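Cytochrome c XoxG (Methylobacterium extorquens, PDB 6ONQ) binds a covalently attached heme c and probably carries electrons, as other c-type cytochromes do, in lanthanide-dependent methanol oxidation. Local coordinates at residues E43-V48 with K113-K117; L49-A54 with P69-I73; P101-G105 with W171-R175; Y125-A129 with N151-Y155. All blocks are in the same frame, centred on the assembly; numbering follows the deposited sequence.

In the fold
Contacts 1 and 2 share helix 46-51. Its start meets helix 112-118 in contact 1, and its end meets strand 69-74 of the four-stranded antiparallel sheet in contact 2. Their centres lie about 11 Å apart, and contact 2 falls within the chain span that contact 1 encloses. Contact 3 ties the loop after helix 96-99 to the loop after helix 156-167. It touches contact 1 through Lys113, and the two spans cross along the chain. Contact 4 lies within the span of contact 3, about 20 Å away between centres. Contacts 1 and 4 both reach the heme. The N-terminal part and the tail after helix 156-167 are thus packed against the cytochrome c core.

Contact 1 (E43-V48 with K113-K117); sequences EIDEPV and KDSLK. With HEC (heme c), chain B.
Glu43 OE2 meets Lys113 NZ at 2.9 Å in a salt bridge, the two side chains nearly perpendicular. Glu43 is poorly ordered, so this bridge is probably mobile. In a second one, Asp45 OD2 accepts from Lys117 NZ at 3.3 Å. The ammonium comes to the anti side of the carboxylate, 18° out of its plane. Beside these charges, Val48 CG2 rests on the first carbons of Lys117, 4.1 Å from Lys117 CB.

The second carboxylate oxygen of Asp45 works within its own segment. Asp45 is the N-cap of helix 46-51, and its OD1 takes a nearly straight bond (172°) from Val48 N at 3.2 Å. One carboxylate therefore caps a helix and holds a lysine. A bend at chi4 (-83°) turns Lys117 NZ toward Asp45, but its stronger partner is Ala167 O, at the end of helix 156-167. On the heme side of helix 112-118, Ser115 OG donates to the heme propionate oxygen O2A at 2.6 Å. Arg118 and Lys132 bind the heme too.

The contact lies at the surface. It sets the start of helix 46-51 against helix 112-118, while Leu116 of the latter packs on Tyr160 and Leu163 of helix 156-167.

Contact 2 (L49-A54 with P69-I73); sequences LKAATA and PTFHI
Leu49 stands at the edge of the Phe71 ring, near its plane, with Leu49 CD1 4.2 Å from Phe71 CZ. The methyl of Ala52 comes in obliquely, its CB 3.8 Å from Phe71 CE2. Over one face of the ring lies Thr70 OG1, 4.0 Å above the plane and shifted toward the rim. Phe71 CG sits between the backbone N and the carbonyl carbon (chi1 50°), which swings the ring toward helix 46-51 although the bond from CA to CB does not aim there.

Thr70 makes the one hydrogen bond across the contact. Its OG1 donates to Ala52 O at 2.6 Å. The donor approaches at a C=O angle of 125° and is tilted 22° from the carbonyl plane. With OG1 opposite the backbone N, the hydroxyl faces the end of the helix. The other branch of Thr70 then serves the apolar side: CG2 lies 4.1 Å from Ala54 CB.

Beyond the two segments, Val161 and Ala165 of helix 156-167 pack on Phe71. Tyr62 of the neighbouring strand 61-63 touches Thr70 and Ala54. The contact joins the end of helix 46-51, and the loop after it, to strand 69-74 of the antiparallel sheet, away from the heme site.

Most of the touching residues are buried. The chemistry is that of small methyls and one ring, with a single polar link among them. The Thr70 hydroxyl pairs with the carbonyl of the buried Ala52, just past the helix end, while the other side-chain touches are methyl to methyl or methyl to ring.

Contact 3 (P101-G105 with W171-R175); sequences PDGMG and WGRAR
Asp102 and Arg173 meet mainly by packing. The carboxylate lies against the backbone and CB of Arg173, with Asp102 OD1 3.2 Å from Arg173 CA and Asp102 CG 3.6 Å from Arg173 CB. Met104 adds a second packing touch. Its CG lies over one face of the Arg173 guanidinium, 3.8 Å from Arg173 NH1, the methionine running across the arginine. Bends at chi2 and chi3 fold the Met104 chain back, and CE also comes close to NH1.

The charged link is long: Asp102 OD2 stands 3.9 Å from Arg173 NE. The carboxylate and guanidinium planes are turned 44° apart. An asparagine in place of Asp102 would probably leave the Arg173 guanidinium without this opposite charge and more able to swing into solvent.

Segment 101-105 begins one residue after the CxxCH heme-attachment motif that ends in the axial ligand His99. Gly105 bonds back to His99 through the backbone.

Hydrogen bonds hold each loop in itself. Met104 N bonds to Pro101 O, closing a turn. Trp171 NE1 donates to Ala174 O at 3.0 Å, in the plane of the indole but 46° above the carbonyl plane. Arg166 of helix 156-167 bridges the loops, bonding to both Asp102 O and Trp171 O.

Contact 4 (Y125-A129 with N151-Y155); sequences YGILA and NVMCY. With HEC (heme c), chain B.
Met153 is the bump of this contact. Its side chain fills a hollow on helix 121-130 made by Tyr125, Leu128 and Ala129, residues on one side of the helix. The terminal methyl goes deepest: Met153 CE lies 3.5 Å from Tyr125 CZ and 3.7 Å from Ala129 CB. It comes obliquely to the phenol end of the Tyr125 ring. The sulfur sits further back, with SD 4.1 Å from Leu128 CG, and the Leu128 and Met153 chains run antiparallel alongside each other. Two bends, at chi2 (-47°) and chi3 (-69°), curl the methionine so that its methyl turns into the hollow.

The small Ala129 lets the methyl come close to the helix, and Tyr125 walls the hollow on another side. With Tyr125 cut back to an alanine, this wall is likely to be lost, opening a gap beside the Met153 methyl and leaving it freer to turn.

The CD1 methyl of Leu128 touches both Val152 CG1, at 4.3 Å, and the heme methyl CMB, at 3.9 Å. Its neighbour Ile127 touches the heme too, CG2 lying 3.8 Å from C2A. Phe146 packs on both Leu128 and Val152, and Ala156 of helix 156-167 touches Tyr125 and Leu128. Cys154 is tied by its disulfide to Cys193 in the last helix.

No hydrogen bond crosses the contact. The Met153 packing backs the helix that carries Ile127 and Leu128. These two belong to the apolar wall of the heme pocket, on the side of the axial ligand Met143, as in class I cytochromes c.

Contact 1 (E43-V48 with K113-K117)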
# COMPACT_ATOMS: atom_id res chain seq x y z
N GLU A 43 12.11 12.47 -0.89
CA GLU A 43 12.18 11.51 0.21
C GLU A 43 12.22 10.06 -0.29
O GLU A 43 11.73 9.16 0.40
CB GLU A 43 11.02 11.72 1.18
CG GLU A 43 11.46 11.96 2.63
CD GLU A 43 10.34 12.47 3.52
OE1 GLU A 43 9.80 13.56 3.23
OE2 GLU A 43 10.01 11.79 4.52
N ILE A 44 12.81 9.83 -1.46
CA ILE A 44 12.94 8.47 -1.98
C ILE A 44 13.94 7.67 -1.15
O ILE A 44 14.98 8.18 -0.71
CB ILE A 44 13.35 8.50 -3.46
CG1 ILE A 44 12.23 9.10 -4.30
CG2 ILE A 44 13.73 7.10 -3.96
CD1 ILE A 44 12.39 8.89 -5.79
N ASP A 45 13.61 6.39 -0.92
CA ASP A 45 14.45 5.42 -0.22
C ASP A 45 14.84 4.37 -1.27
O ASP A 45 14.07 3.45 -1.55
CB ASP A 45 13.71 4.81 0.97
CG ASP A 45 14.56 3.82 1.78
OD1 ASP A 45 15.33 3.04 1.18
OD2 ASP A 45 14.42 3.80 3.03
N GLU A 46 16.03 4.52 -1.84
CA GLU A 46 16.38 3.70 -3.00
C GLU A 46 16.37 2.21 -2.70
O GLU A 46 15.83 1.45 -3.52
CB GLU A 46 17.74 4.15 -3.56
CG GLU A 46 17.66 5.41 -4.40
CD GLU A 46 16.90 5.21 -5.71
OE1 GLU A 46 16.75 4.04 -6.14
OE2 GLU A 46 16.46 6.23 -6.29
N PRO A 47 16.94 1.72 -1.59
CA PRO A 47 16.88 0.27 -1.34
C PRO A 47 15.46 -0.27 -1.22
O PRO A 47 15.16 -1.35 -1.76
CB PRO A 47 17.65 0.12 -0.02
CG PRO A 47 18.55 1.31 0.03
CD PRO A 47 17.80 2.42 -0.61
N VAL A 48 14.58 0.44 -0.53
CA VAL A 48 13.18 0.02 -0.44
C VAL A 48 12.51 0.11 -1.80
O VAL A 48 11.76 -0.80 -2.20
CB VAL A 48 12.44 0.84 0.62
CG1 VAL A 48 10.96 0.56 0.54
CG2 VAL A 48 12.96 0.50 2.00
N LYS A 113 4.41 4.73 7.21
CA LYS A 113 5.30 4.93 6.07
C LYS A 113 6.72 4.52 6.42
O LYS A 113 7.49 4.16 5.53
CB LYS A 113 5.27 6.38 5.57
CG LYS A 113 5.69 7.42 6.58
CD LYS A 113 6.47 8.54 5.91
CE LYS A 113 7.57 9.08 6.82
NZ LYS A 113 8.27 10.25 6.21
N ASP A 114 7.08 4.57 7.70
CA ASP A 114 8.37 4.05 8.13
C ASP A 114 8.32 2.56 8.43
O ASP A 114 9.34 1.88 8.35
CB ASP A 114 8.87 4.82 9.36
CG ASP A 114 9.33 6.24 9.03
OD1 ASP A 114 9.16 7.13 9.90
OD2 ASP A 114 9.85 6.48 7.91
N SER A 115 7.13 2.05 8.76
CA SER A 115 6.97 0.64 9.13
C SER A 115 7.30 -0.28 7.97
O SER A 115 7.97 -1.30 8.13
CB SER A 115 5.55 0.38 9.62
OG SER A 115 5.37 0.79 10.97
N LEU A 116 6.83 0.06 6.78
CA LEU A 116 6.99 -0.83 5.66
C LEU A 116 8.34 -0.72 5.01
O LEU A 116 8.51 -1.17 3.87
CB LEU A 116 5.86 -0.61 4.67
CG LEU A 116 4.74 -1.48 5.24
CD1 LEU A 116 3.43 -1.17 4.65
CD2 LEU A 116 5.08 -2.94 5.03
N LYS A 117 9.30 -0.12 5.71
CA LYS A 117 10.70 -0.34 5.37
C LYS A 117 11.24 -1.63 5.98
O LYS A 117 12.02 -2.33 5.33
CB LYS A 117 11.53 0.86 5.82
CG LYS A 117 11.06 2.19 5.24
CD LYS A 117 11.79 3.36 5.89
CE LYS A 117 11.17 4.70 5.50
NZ LYS A 117 11.67 5.16 4.18
FE HEC B . -2.52 -0.27 13.49
CHA HEC B . 0.55 -0.99 14.91
CHB HEC B . -1.33 -1.24 10.51
CHC HEC B . -5.59 0.31 12.07
CHD HEC B . -3.53 1.25 16.38
NA HEC B . -0.72 -0.94 12.84
C1A HEC B . 0.40 -1.27 13.57
C2A HEC B . 1.34 -1.94 12.69
C3A HEC B . 0.80 -2.00 11.48
C4A HEC B . -0.49 -1.38 11.56
CMA HEC B . 1.38 -2.60 10.19
CAA HEC B . 2.72 -2.48 13.08
CBA HEC B . 3.60 -1.26 13.32
CGA HEC B . 5.04 -1.63 13.48
O1A HEC B . 5.35 -2.57 14.26
O2A HEC B . 5.88 -0.97 12.83
NB HEC B . -3.34 -0.42 11.66
C1B HEC B . -2.63 -0.85 10.56
C2B HEC B . -3.49 -0.83 9.41
C3B HEC B . -4.68 -0.42 9.79
C4B HEC B . -4.61 -0.14 11.23
CMB HEC B . -3.10 -1.25 7.98
CAB HEC B . -5.84 -0.31 8.76
CBB HEC B . -7.11 -0.39 9.09
NC HEC B . -4.24 0.66 14.12
C1C HEC B . -5.41 0.71 13.38
C2C HEC B . -6.43 1.26 14.25
C3C HEC B . -5.88 1.54 15.44
C4C HEC B . -4.48 1.15 15.39
CMC HEC B . -7.90 1.52 13.87
CAC HEC B . -6.69 2.15 16.62
CBC HEC B . -6.14 3.05 17.43
ND HEC B . -1.65 0.08 15.28
C1D HEC B . -2.25 0.69 16.36
C2D HEC B . -1.32 0.64 17.47
C3D HEC B . -0.21 0.02 17.07
C4D HEC B . -0.39 -0.34 15.68
CMD HEC B . -1.54 1.19 18.90
CAD HEC B . 1.05 -0.25 17.92
CBD HEC B . 1.02 -1.63 18.56
CGD HEC B . 2.29 -1.82 19.35
O1D HEC B . 2.95 -0.81 19.70
O2D HEC B . 2.65 -2.98 19.65

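Contact 2 (L49-A54 with P69-I73)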
# COMPACT_ATOMS: atom_id res chain seq x y z
N LEU A 49 12.75 1.19 -2.54
CA LEU A 49 12.20 1.31 -3.89
C LEU A 49 12.71 0.21 -4.81
O LEU A 49 11.94 -0.37 -5.59
CB LEU A 49 12.52 2.69 -4.46
CG LEU A 49 12.36 2.93 -5.97
CD1 LEU A 49 10.94 2.66 -6.42
CD2 LEU A 49 12.78 4.35 -6.32
N LYS A 50 14.01 -0.09 -4.76
CA LYS A 50 14.56 -1.11 -5.64
C LYS A 50 13.94 -2.48 -5.35
O LYS A 50 13.67 -3.25 -6.28
CB LYS A 50 16.08 -1.18 -5.50
CG LYS A 50 16.78 -2.04 -6.55
CD LYS A 50 17.90 -2.87 -5.92
CE LYS A 50 19.12 -2.98 -6.82
NZ LYS A 50 20.38 -3.21 -6.04
N ALA A 51 13.70 -2.79 -4.08
CA ALA A 51 13.08 -4.07 -3.75
C ALA A 51 11.62 -4.12 -4.14
O ALA A 51 11.04 -5.21 -4.15
CB ALA A 51 13.21 -4.38 -2.26
N ALA A 52 11.01 -2.97 -4.45
CA ALA A 52 9.61 -2.89 -4.85
C ALA A 52 9.43 -2.75 -6.36
O ALA A 52 8.33 -2.43 -6.81
CB ALA A 52 8.92 -1.73 -4.15
N THR A 53 10.49 -2.98 -7.14
CA THR A 53 10.37 -2.87 -8.58
C THR A 53 9.45 -3.95 -9.11
O THR A 53 9.53 -5.11 -8.70
CB THR A 53 11.75 -2.95 -9.23
OG1 THR A 53 12.39 -1.67 -9.13
CG2 THR A 53 11.65 -3.35 -10.70
N ALA A 54 8.55 -3.56 -10.00
CA ALA A 54 7.60 -4.52 -10.55
C ALA A 54 8.33 -5.49 -11.46
O ALA A 54 9.09 -5.09 -12.35
CB ALA A 54 6.50 -3.79 -11.31
N PRO A 69 2.97 -8.26 -3.57
CA PRO A 69 2.34 -7.14 -4.27
C PRO A 69 3.20 -5.89 -4.23
O PRO A 69 3.97 -5.68 -3.29
CB PRO A 69 1.03 -6.93 -3.50
CG PRO A 69 0.78 -8.21 -2.81
CD PRO A 69 2.12 -8.79 -2.49
N THR A 70 3.06 -5.07 -5.26
CA THR A 70 3.80 -3.82 -5.34
C THR A 70 2.99 -2.81 -6.14
O THR A 70 1.94 -3.13 -6.70
CB THR A 70 5.20 -4.02 -5.96
OG1 THR A 70 6.02 -2.91 -5.61
CG2 THR A 70 5.13 -4.10 -7.47
N PHE A 71 3.50 -1.58 -6.18
CA PHE A 71 2.84 -0.48 -6.84
C PHE A 71 3.36 -0.29 -8.26
O PHE A 71 4.19 -1.06 -8.76
CB PHE A 71 3.04 0.80 -6.03
CG PHE A 71 4.47 1.05 -5.67
CD1 PHE A 71 5.34 1.60 -6.58
CD2 PHE A 71 4.94 0.72 -4.41
CE1 PHE A 71 6.65 1.83 -6.24
CE2 PHE A 71 6.25 0.95 -4.07
CZ PHE A 71 7.11 1.51 -4.99
N HIS A 72 2.87 0.76 -8.92
CA HIS A 72 3.30 1.10 -10.28
C HIS A 72 2.86 2.54 -10.54
O HIS A 72 1.70 2.77 -10.89
CB HIS A 72 2.73 0.14 -11.31
CG HIS A 72 3.20 0.42 -12.70
ND1 HIS A 72 2.37 0.34 -13.80
CD2 HIS A 72 4.41 0.78 -13.17
CE1 HIS A 72 3.06 0.64 -14.89
NE2 HIS A 72 4.30 0.91 -14.53
N ILE A 73 3.79 3.47 -10.37
CA ILE A 73 3.57 4.90 -10.62
C ILE A 73 4.06 5.23 -12.02
O ILE A 73 5.05 4.67 -12.50
CB ILE A 73 4.30 5.76 -9.57
CG1 ILE A 73 4.22 5.12 -8.19
CG2 ILE A 73 3.72 7.15 -9.53
CD1 ILE A 73 2.84 4.95 -7.68

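Contact 3 (P101-G105 with W171-R175)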
# COMPACT_ATOMS: atom_id res chain seq x y z
N PRO A 101 -2.58 10.92 8.97
CA PRO A 101 -2.74 11.04 7.52
C PRO A 101 -1.51 10.55 6.79
O PRO A 101 -0.38 10.77 7.23
CB PRO A 101 -2.95 12.55 7.31
CG PRO A 101 -2.91 13.18 8.70
CD PRO A 101 -2.25 12.21 9.60
N ASP A 102 -1.73 9.88 5.66
CA ASP A 102 -0.66 9.45 4.77
C ASP A 102 0.36 8.55 5.47
O ASP A 102 1.51 8.47 5.04
CB ASP A 102 0.06 10.66 4.16
CG ASP A 102 -0.86 11.51 3.31
OD1 ASP A 102 -1.05 11.16 2.12
OD2 ASP A 102 -1.40 12.52 3.83
N GLY A 103 -0.05 7.89 6.55
CA GLY A 103 0.87 7.08 7.33
C GLY A 103 1.90 7.85 8.12
O GLY A 103 3.00 7.34 8.37
N MET A 104 1.58 9.08 8.53
CA MET A 104 2.56 9.95 9.17
C MET A 104 2.70 9.71 10.66
O MET A 104 3.66 10.19 11.26
CB MET A 104 2.20 11.42 8.92
CG MET A 104 2.57 11.89 7.54
SD MET A 104 4.28 11.47 7.14
CE MET A 104 5.17 12.83 7.89
N GLY A 105 1.77 8.99 11.28
CA GLY A 105 1.87 8.72 12.70
C GLY A 105 0.99 9.64 13.53
O GLY A 105 0.51 10.69 13.08
N TRP A 171 5.38 7.75 -3.48
CA TRP A 171 4.17 8.55 -3.44
C TRP A 171 4.29 9.49 -2.26
O TRP A 171 4.78 9.10 -1.20
CB TRP A 171 2.91 7.70 -3.31
CG TRP A 171 1.66 8.54 -3.39
CD1 TRP A 171 0.83 8.87 -2.36
CD2 TRP A 171 1.13 9.18 -4.56
NE1 TRP A 171 -0.19 9.67 -2.82
CE2 TRP A 171 -0.03 9.87 -4.16
CE3 TRP A 171 1.52 9.23 -5.90
CZ2 TRP A 171 -0.80 10.60 -5.06
CZ3 TRP A 171 0.75 9.96 -6.78
CH2 TRP A 171 -0.40 10.63 -6.36
N GLY A 172 3.85 10.72 -2.44
CA GLY A 172 3.91 11.73 -1.41
C GLY A 172 2.70 11.72 -0.50
O GLY A 172 2.05 10.69 -0.30
N ARG A 173 2.40 12.88 0.06
CA ARG A 173 1.26 13.01 0.97
C ARG A 173 0.07 13.68 0.30
O ARG A 173 -0.56 14.58 0.85
CB ARG A 173 1.67 13.77 2.22
CG ARG A 173 2.96 13.30 2.83
CD ARG A 173 3.17 14.02 4.14
NE ARG A 173 1.90 14.51 4.64
CZ ARG A 173 1.76 15.21 5.76
NH1 ARG A 173 2.82 15.50 6.50
NH2 ARG A 173 0.55 15.62 6.14
N ALA A 174 -0.25 13.22 -0.90
CA ALA A 174 -1.37 13.73 -1.67
C ALA A 174 -2.43 12.64 -1.81
O ALA A 174 -2.20 11.47 -1.51
CB ALA A 174 -0.90 14.21 -3.04
N ARG A 175 -3.60 13.06 -2.27
CA ARG A 175 -4.53 12.00 -2.65
C ARG A 175 -4.28 11.63 -4.12
O ARG A 175 -4.04 12.51 -4.95
CB ARG A 175 -5.97 12.46 -2.46
CG ARG A 175 -7.02 11.59 -3.13
CD ARG A 175 -8.38 12.26 -3.06
NE ARG A 175 -9.05 12.05 -1.78
CZ ARG A 175 -9.85 11.01 -1.51
NH1 ARG A 175 -10.08 10.09 -2.44
NH2 ARG A 175 -10.41 10.90 -0.32

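Contact 4 (Y125-A129 with N151-Y155)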
# COMPACT_ATOMS: atom_id res chain seq x y z
N TYR A 125 0.69 -8.66 6.99
CA TYR A 125 -0.60 -9.34 6.94
C TYR A 125 -0.95 -9.97 8.28
O TYR A 125 -2.11 -9.93 8.71
CB TYR A 125 -0.61 -10.39 5.83
CG TYR A 125 -1.99 -10.87 5.45
CD1 TYR A 125 -2.64 -11.83 6.21
CD2 TYR A 125 -2.65 -10.35 4.34
CE1 TYR A 125 -3.90 -12.26 5.88
CE2 TYR A 125 -3.92 -10.78 4.00
CZ TYR A 125 -4.54 -11.74 4.77
OH TYR A 125 -5.81 -12.18 4.45
N GLY A 126 0.04 -10.52 8.98
CA GLY A 126 -0.23 -11.15 10.26
C GLY A 126 -0.57 -10.16 11.36
O GLY A 126 -1.42 -10.44 12.21
N ILE A 127 0.10 -9.00 11.38
CA ILE A 127 -0.25 -7.95 12.33
C ILE A 127 -1.66 -7.45 12.06
O ILE A 127 -2.45 -7.23 12.98
CB ILE A 127 0.78 -6.81 12.26
CG1 ILE A 127 2.07 -7.21 12.96
CG2 ILE A 127 0.21 -5.52 12.85
CD1 ILE A 127 3.24 -6.33 12.57
N LEU A 128 -1.99 -7.26 10.78
CA LEU A 128 -3.32 -6.77 10.43
C LEU A 128 -4.40 -7.78 10.80
O LEU A 128 -5.46 -7.39 11.31
CB LEU A 128 -3.35 -6.46 8.94
CG LEU A 128 -4.62 -5.83 8.40
CD1 LEU A 128 -4.83 -4.52 9.09
CD2 LEU A 128 -4.49 -5.64 6.90
N ALA A 129 -4.17 -9.07 10.54
CA ALA A 129 -5.19 -10.07 10.82
C ALA A 129 -5.34 -10.33 12.31
O ALA A 129 -6.45 -10.46 12.82
CB ALA A 129 -4.87 -11.37 10.07
N ASN A 151 -14.39 -6.02 5.38
CA ASN A 151 -14.23 -4.71 4.75
C ASN A 151 -12.81 -4.18 4.87
O ASN A 151 -12.47 -3.19 4.21
CB ASN A 151 -15.22 -3.72 5.35
CG ASN A 151 -16.56 -3.76 4.68
OD1 ASN A 151 -16.69 -3.33 3.53
ND2 ASN A 151 -17.58 -4.27 5.38
N VAL A 152 -11.99 -4.80 5.71
CA VAL A 152 -10.57 -4.50 5.78
C VAL A 152 -9.74 -5.61 5.16
O VAL A 152 -8.92 -5.36 4.28
CB VAL A 152 -10.14 -4.22 7.23
CG1 VAL A 152 -8.66 -3.96 7.29
CG2 VAL A 152 -10.88 -3.01 7.74
N MET A 153 -9.97 -6.86 5.57
CA MET A 153 -9.11 -7.94 5.13
C MET A 153 -9.15 -8.13 3.62
O MET A 153 -8.14 -8.50 3.02
CB MET A 153 -9.48 -9.25 5.82
CG MET A 153 -9.19 -9.26 7.30
SD MET A 153 -7.54 -8.65 7.73
CE MET A 153 -6.50 -9.95 7.09
N CYS A 154 -10.29 -7.87 2.98
CA CYS A 154 -10.36 -8.06 1.54
C CYS A 154 -9.59 -7.00 0.78
O CYS A 154 -9.44 -7.12 -0.43
CB CYS A 154 -11.81 -8.07 1.06
SG CYS A 154 -12.81 -9.37 1.80
N TYR A 155 -9.12 -5.96 1.46
CA TYR A 155 -8.30 -4.93 0.85
C TYR A 155 -6.92 -4.88 1.48
O TYR A 155 -6.27 -3.83 1.44
CB TYR A 155 -9.02 -3.59 0.94
CG TYR A 155 -10.41 -3.68 0.36
CD1 TYR A 155 -10.62 -3.64 -1.01
CD2 TYR A 155 -11.52 -3.85 1.19
CE1 TYR A 155 -11.89 -3.74 -1.54
CE2 TYR A 155 -12.79 -3.95 0.66
CZ TYR A 155 -12.97 -3.89 -0.71
OH TYR A 155 -14.24 -3.99 -1.23
FE HEC B . -2.52 -0.27 13.49
CHA HEC B . 0.55 -0.99 14.91
CHB HEC B . -1.33 -1.24 10.51
CHC HEC B . -5.59 0.31 12.07
CHD HEC B . -3.53 1.25 16.38
NA HEC B . -0.72 -0.94 12.84
C1A HEC B . 0.40 -1.27 13.57
C2A HEC B . 1.34 -1.94 12.69
C3A HEC B . 0.80 -2.00 11.48
C4A HEC B . -0.49 -1.38 11.56
CMA HEC B . 1.38 -2.60 10.19
CAA HEC B . 2.72 -2.48 13.08
CBA HEC B . 3.60 -1.26 13.32
CGA HEC B . 5.04 -1.63 13.48
O1A HEC B . 5.35 -2.57 14.26
O2A HEC B . 5.88 -0.97 12.83
NB HEC B . -3.34 -0.42 11.66
C1B HEC B . -2.63 -0.85 10.56
C2B HEC B . -3.49 -0.83 9.41
C3B HEC B . -4.68 -0.42 9.79
C4B HEC B . -4.61 -0.14 11.23
CMB HEC B . -3.10 -1.25 7.98
CAB HEC B . -5.84 -0.31 8.76
CBB HEC B . -7.11 -0.39 9.09
NC HEC B . -4.24 0.66 14.12
C1C HEC B . -5.41 0.71 13.38
C2C HEC B . -6.43 1.26 14.25
C3C HEC B . -5.88 1.54 15.44
C4C HEC B . -4.48 1.15 15.39
CMC HEC B . -7.90 1.52 13.87
CAC HEC B . -6.69 2.15 16.62
CBC HEC B . -6.14 3.05 17.43
ND HEC B . -1.65 0.08 15.28
C1D HEC B . -2.25 0.69 16.36
C2D HEC B . -1.32 0.64 17.47
C3D HEC B . -0.21 0.02 17.07
C4D HEC B . -0.39 -0.34 15.68
CMD HEC B . -1.54 1.19 18.90
CAD HEC B . 1.05 -0.25 17.92
CBD HEC B . 1.02 -1.63 18.56
CGD HEC B . 2.29 -1.82 19.35
O1D HEC B . 2.95 -0.81 19.70
O2D HEC B . 2.65 -2.98 19.65